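Local coordinates for fructooligosaccharide ABC transporter substrate-binding protein FusA (Streptococcus pneumoniae, PDB 5G5Y) that binds short- and long-chain fructooligosaccharides, preferring tetrasaccharides and larger, as the solute-binding component of the FusABC-MsmK ABC importer, at residues P120-L125 / M303-D308. Numbering follows the deposited sequence.
With ZN (zinc ion), chain J.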
ATOM      1  N   PRO A 120      -5.985  -1.504 -15.076  1.00 12.61           N
ATOM      2  CA  PRO A 120      -5.352  -1.362 -13.800  1.00 12.92           C
ATOM      3  C   PRO A 120      -3.857  -1.064 -13.868  1.00 12.93           C
ATOM      4  O   PRO A 120      -3.182  -1.244 -14.917  1.00 12.51           O
ATOM      5  CB  PRO A 120      -5.559  -2.735 -13.156  1.00 13.12           C
ATOM      6  CG  PRO A 120      -5.502  -3.648 -14.308  1.00 13.09           C
ATOM      7  CD  PRO A 120      -6.262  -2.928 -15.377  1.00 12.79           C
ATOM      8  N   TRP A 121      -3.382  -0.551 -12.751  1.00 12.27           N
ATOM      9  CA  TRP A 121      -1.955  -0.603 -12.376  1.00 13.17           C
ATOM     10  C   TRP A 121      -1.756  -1.829 -11.485  1.00 13.68           C
ATOM     11  O   TRP A 121      -2.443  -1.977 -10.464  1.00 14.24           O
ATOM     12  CB  TRP A 121      -1.558   0.677 -11.637  1.00 14.17           C
ATOM     13  CG  TRP A 121      -0.219   0.682 -10.946  1.00 15.50           C
ATOM     14  CD1 TRP A 121       0.995   0.971 -11.514  1.00 17.10           C
ATOM     15  CD2 TRP A 121       0.027   0.489  -9.539  1.00 17.13           C
ATOM     16  NE1 TRP A 121       1.982   0.951 -10.542  1.00 17.89           N
ATOM     17  CE2 TRP A 121       1.409   0.679  -9.325  1.00 18.05           C
ATOM     18  CE3 TRP A 121      -0.798   0.219  -8.435  1.00 17.67           C
ATOM     19  CZ2 TRP A 121       1.987   0.562  -8.068  1.00 19.76           C
ATOM     20  CZ3 TRP A 121      -0.221   0.097  -7.186  1.00 18.90           C
ATOM     21  CH2 TRP A 121       1.158   0.239  -7.014  1.00 20.07           C
ATOM     22  N   ILE A 122      -0.795  -2.674 -11.862  1.00 13.57           N
ATOM     23  CA  ILE A 122      -0.399  -3.839 -11.101  1.00 13.81           C
ATOM     24  C   ILE A 122       1.111  -3.756 -10.860  1.00 14.38           C
ATOM     25  O   ILE A 122       1.900  -3.675 -11.819  1.00 13.93           O
ATOM     26  CB  ILE A 122      -0.725  -5.155 -11.849  1.00 14.27           C
ATOM     27  CG1 ILE A 122      -2.250  -5.330 -12.073  1.00 14.89           C
ATOM     28  CG2 ILE A 122      -0.187  -6.340 -11.069  1.00 15.44           C
ATOM     29  CD1 ILE A 122      -2.624  -6.317 -13.174  1.00 15.90           C
ATOM     30  N   GLU A 123       1.505  -3.793  -9.593  1.00 13.57           N
ATOM     31  CA  GLU A 123       2.924  -3.827  -9.210  1.00 15.26           C
ATOM     32  C   GLU A 123       3.132  -4.876  -8.143  1.00 15.26           C
ATOM     33  O   GLU A 123       2.886  -4.623  -6.939  1.00 15.07           O
ATOM     34  CB  GLU A 123       3.396  -2.466  -8.705  1.00 16.33           C
ATOM     35  CG  GLU A 123       4.882  -2.334  -8.413  1.00 17.29           C
ATOM     36  CD  GLU A 123       5.221  -1.043  -7.658  1.00 18.81           C
ATOM     37  OE1 GLU A 123       5.030  -1.005  -6.417  1.00 17.25           O
ATOM     38  OE2 GLU A 123       5.648  -0.041  -8.286  1.00 18.67           O
ATOM     39  N   GLU A 124       3.614  -6.048  -8.547  1.00 14.24           N
ATOM     40  CA  GLU A 124       3.936  -7.104  -7.582  1.00 15.18           C
ATOM     41  C   GLU A 124       5.385  -6.953  -7.124  1.00 15.62           C
ATOM     42  O   GLU A 124       6.300  -6.903  -7.954  1.00 16.01           O
ATOM     43  CB  GLU A 124       3.722  -8.470  -8.214  1.00 14.95           C
ATOM     44  CG  GLU A 124       2.264  -8.679  -8.613  1.00 15.72           C
ATOM     45  CD  GLU A 124       2.011 -10.107  -9.076  1.00 17.68           C
ATOM     46  OE1 GLU A 124       3.020 -10.803  -9.346  1.00 16.98           O
ATOM     47  OE2 GLU A 124       0.822 -10.507  -9.167  1.00 18.09           O
ATOM     48  N   LEU A 125       5.575  -6.729  -5.817  1.00 15.33           N
ATOM     49  CA  LEU A 125       6.923  -6.792  -5.186  1.00 16.22           C
ATOM     50  C   LEU A 125       6.808  -7.873  -4.138  1.00 16.06           C
ATOM     51  O   LEU A 125       6.384  -7.639  -2.985  1.00 15.06           O
ATOM     52  CB  LEU A 125       7.317  -5.452  -4.587  1.00 17.06           C
ATOM     53  CG  LEU A 125       7.750  -4.393  -5.585  1.00 18.63           C
ATOM     54  CD1 LEU A 125       7.678  -3.019  -4.951  1.00 20.35           C
ATOM     55  CD2 LEU A 125       9.144  -4.702  -6.113  1.00 19.25           C
ATOM     56  N   MET A 303      -2.179  -4.245  -1.312  1.00 16.53           N
ATOM     57  CA  MET A 303      -1.869  -4.908  -2.582  1.00 17.68           C
ATOM     58  C   MET A 303      -1.387  -3.850  -3.560  1.00 17.25           C
ATOM     59  O   MET A 303      -1.953  -2.753  -3.595  1.00 17.98           O
ATOM     60  CB  MET A 303      -3.119  -5.601  -3.129  1.00 21.13           C
ATOM     61  CG  MET A 303      -2.812  -6.667  -4.178  1.00 24.75           C
ATOM     62  SD  MET A 303      -4.230  -7.156  -5.203  1.00 26.40           S
ATOM     63  CE  MET A 303      -3.597  -8.697  -5.824  1.00 27.27           C
ATOM     64  N   GLY A 304      -0.377  -4.176  -4.369  1.00 16.09           N
ATOM     65  CA  GLY A 304       0.088  -3.279  -5.434  1.00 16.11           C
ATOM     66  C   GLY A 304      -0.894  -3.338  -6.589  1.00 15.96           C
ATOM     67  O   GLY A 304      -0.663  -4.003  -7.610  1.00 15.41           O
ATOM     68  N   PHE A 305      -2.028  -2.694  -6.395  1.00 15.58           N
ATOM     69  CA  PHE A 305      -3.135  -2.767  -7.350  1.00 15.70           C
ATOM     70  C   PHE A 305      -3.962  -1.522  -7.294  1.00 16.18           C
ATOM     71  O   PHE A 305      -4.320  -1.049  -6.208  1.00 15.56           O
ATOM     72  CB  PHE A 305      -4.011  -3.984  -7.086  1.00 16.52           C
ATOM     73  CG  PHE A 305      -5.175  -4.116  -8.036  1.00 16.16           C
ATOM     74  CD1 PHE A 305      -4.997  -4.585  -9.337  1.00 15.82           C
ATOM     75  CD2 PHE A 305      -6.461  -3.729  -7.624  1.00 15.86           C
ATOM     76  CE1 PHE A 305      -6.098  -4.750 -10.178  1.00 15.45           C
ATOM     77  CE2 PHE A 305      -7.536  -3.845  -8.477  1.00 16.02           C
ATOM     78  CZ  PHE A 305      -7.346  -4.341  -9.767  1.00 15.37           C
ATOM     79  N   ALA A 306      -4.198  -0.934  -8.446  1.00 14.53           N
ATOM     80  CA  ALA A 306      -5.192   0.141  -8.560  1.00 16.05           C
ATOM     81  C   ALA A 306      -6.057  -0.158  -9.713  1.00 16.27           C
ATOM     82  O   ALA A 306      -5.556  -0.359 -10.823  1.00 15.59           O
ATOM     83  CB  ALA A 306      -4.508   1.486  -8.723  1.00 16.23           C
ATOM     84  N   ARG A 307      -7.372  -0.187  -9.474  1.00 16.92           N
ATOM     85  CA  ARG A 307      -8.320  -0.634 -10.463  1.00 16.37           C
ATOM     86  C   ARG A 307      -8.319   0.223 -11.739  1.00 16.38           C
ATOM     87  O   ARG A 307      -8.506  -0.306 -12.837  1.00 14.32           O
ATOM     88  CB  ARG A 307      -9.755  -0.625  -9.894  1.00 18.16           C
ATOM     89  CG  ARG A 307     -10.576  -1.770 -10.419  1.00 18.59           C
ATOM     90  CD  ARG A 307     -11.945  -1.900  -9.782  1.00 17.53           C
ATOM     91  NE  ARG A 307     -11.985  -1.658  -8.341  1.00 17.56           N
ATOM     92  CZ  ARG A 307     -11.743  -2.549  -7.380  1.00 18.06           C
ATOM     93  NH1 ARG A 307     -11.411  -3.800  -7.667  1.00 16.74           N
ATOM     94  NH2 ARG A 307     -11.834  -2.156  -6.095  1.00 18.62           N
ATOM     95  N   ASP A 308      -8.111   1.531 -11.571  1.00 16.85           N
ATOM     96  CA  ASP A 308      -8.213   2.478 -12.664  1.00 19.24           C
ATOM     97  C   ASP A 308      -7.004   3.381 -12.816  1.00 19.06           C
ATOM     98  O   ASP A 308      -6.795   4.325 -12.042  1.00 22.42           O
ATOM     99  CB  ASP A 308      -9.478   3.316 -12.492  1.00 19.55           C
ATOM    100  CG  ASP A 308      -9.529   4.492 -13.419  1.00 22.09           C
ATOM    101  OD1 ASP A 308      -8.972   4.438 -14.568  1.00 23.59           O
ATOM    102  OD2 ASP A 308     -10.158   5.484 -12.990  1.00 23.76           O
TER
HETATM  103 ZN    ZN J1543       2.904 -12.927  -9.184  1.00 45.91          ZN
HETATM  104  O   HOH W   1       4.269 -13.629 -10.930  1.00 15.18           O
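W121 brings the benzo part of its indole up to the partner backbone, CZ3 3.6 Å from G304 C and A306 N in plane at the ring edge, while CE3 meets the A306 methyl CB at 3.9 Å. With CG anti to the backbone N (chi1 168°), the ring swings toward the neighbouring strand; E123 CB packs against one face, near the rim. On the other side of the sheet, I122 brings CG1 to the edge of the F305 ring, 3.9 Å from CD1, and P120 CB reaches CE1 of that ring at 3.6 Å. Y105 and L108 of helix 104-109 extend this apolar patch. Between the two layers run the backbone bonds: W121 and A306 form an antiparallel hydrogen-bonded pair, A306 N to W121 O and W121 N to A306 O both at 2.9 Å. E123 N continues the ladder to G304 O, nearly straight at the hydrogen (172°) although the donor sits above the carbonyl plane. G304, centre of an inverse gamma turn, adds a CA-H...O contact to E123 O (3.4 Å). At the polar edge N339 accepts from W121 NE1 and donates to E123 OE2, whereas E124 OE1 binds a zinc ion (2.1 Å) also held by K102, D127 and a water. Strand 384-386 runs parallel on the far side of strand 121-123, completing a mixed sheet that carries substrate-binding E123 beside W340 in the fructooligosaccharide site.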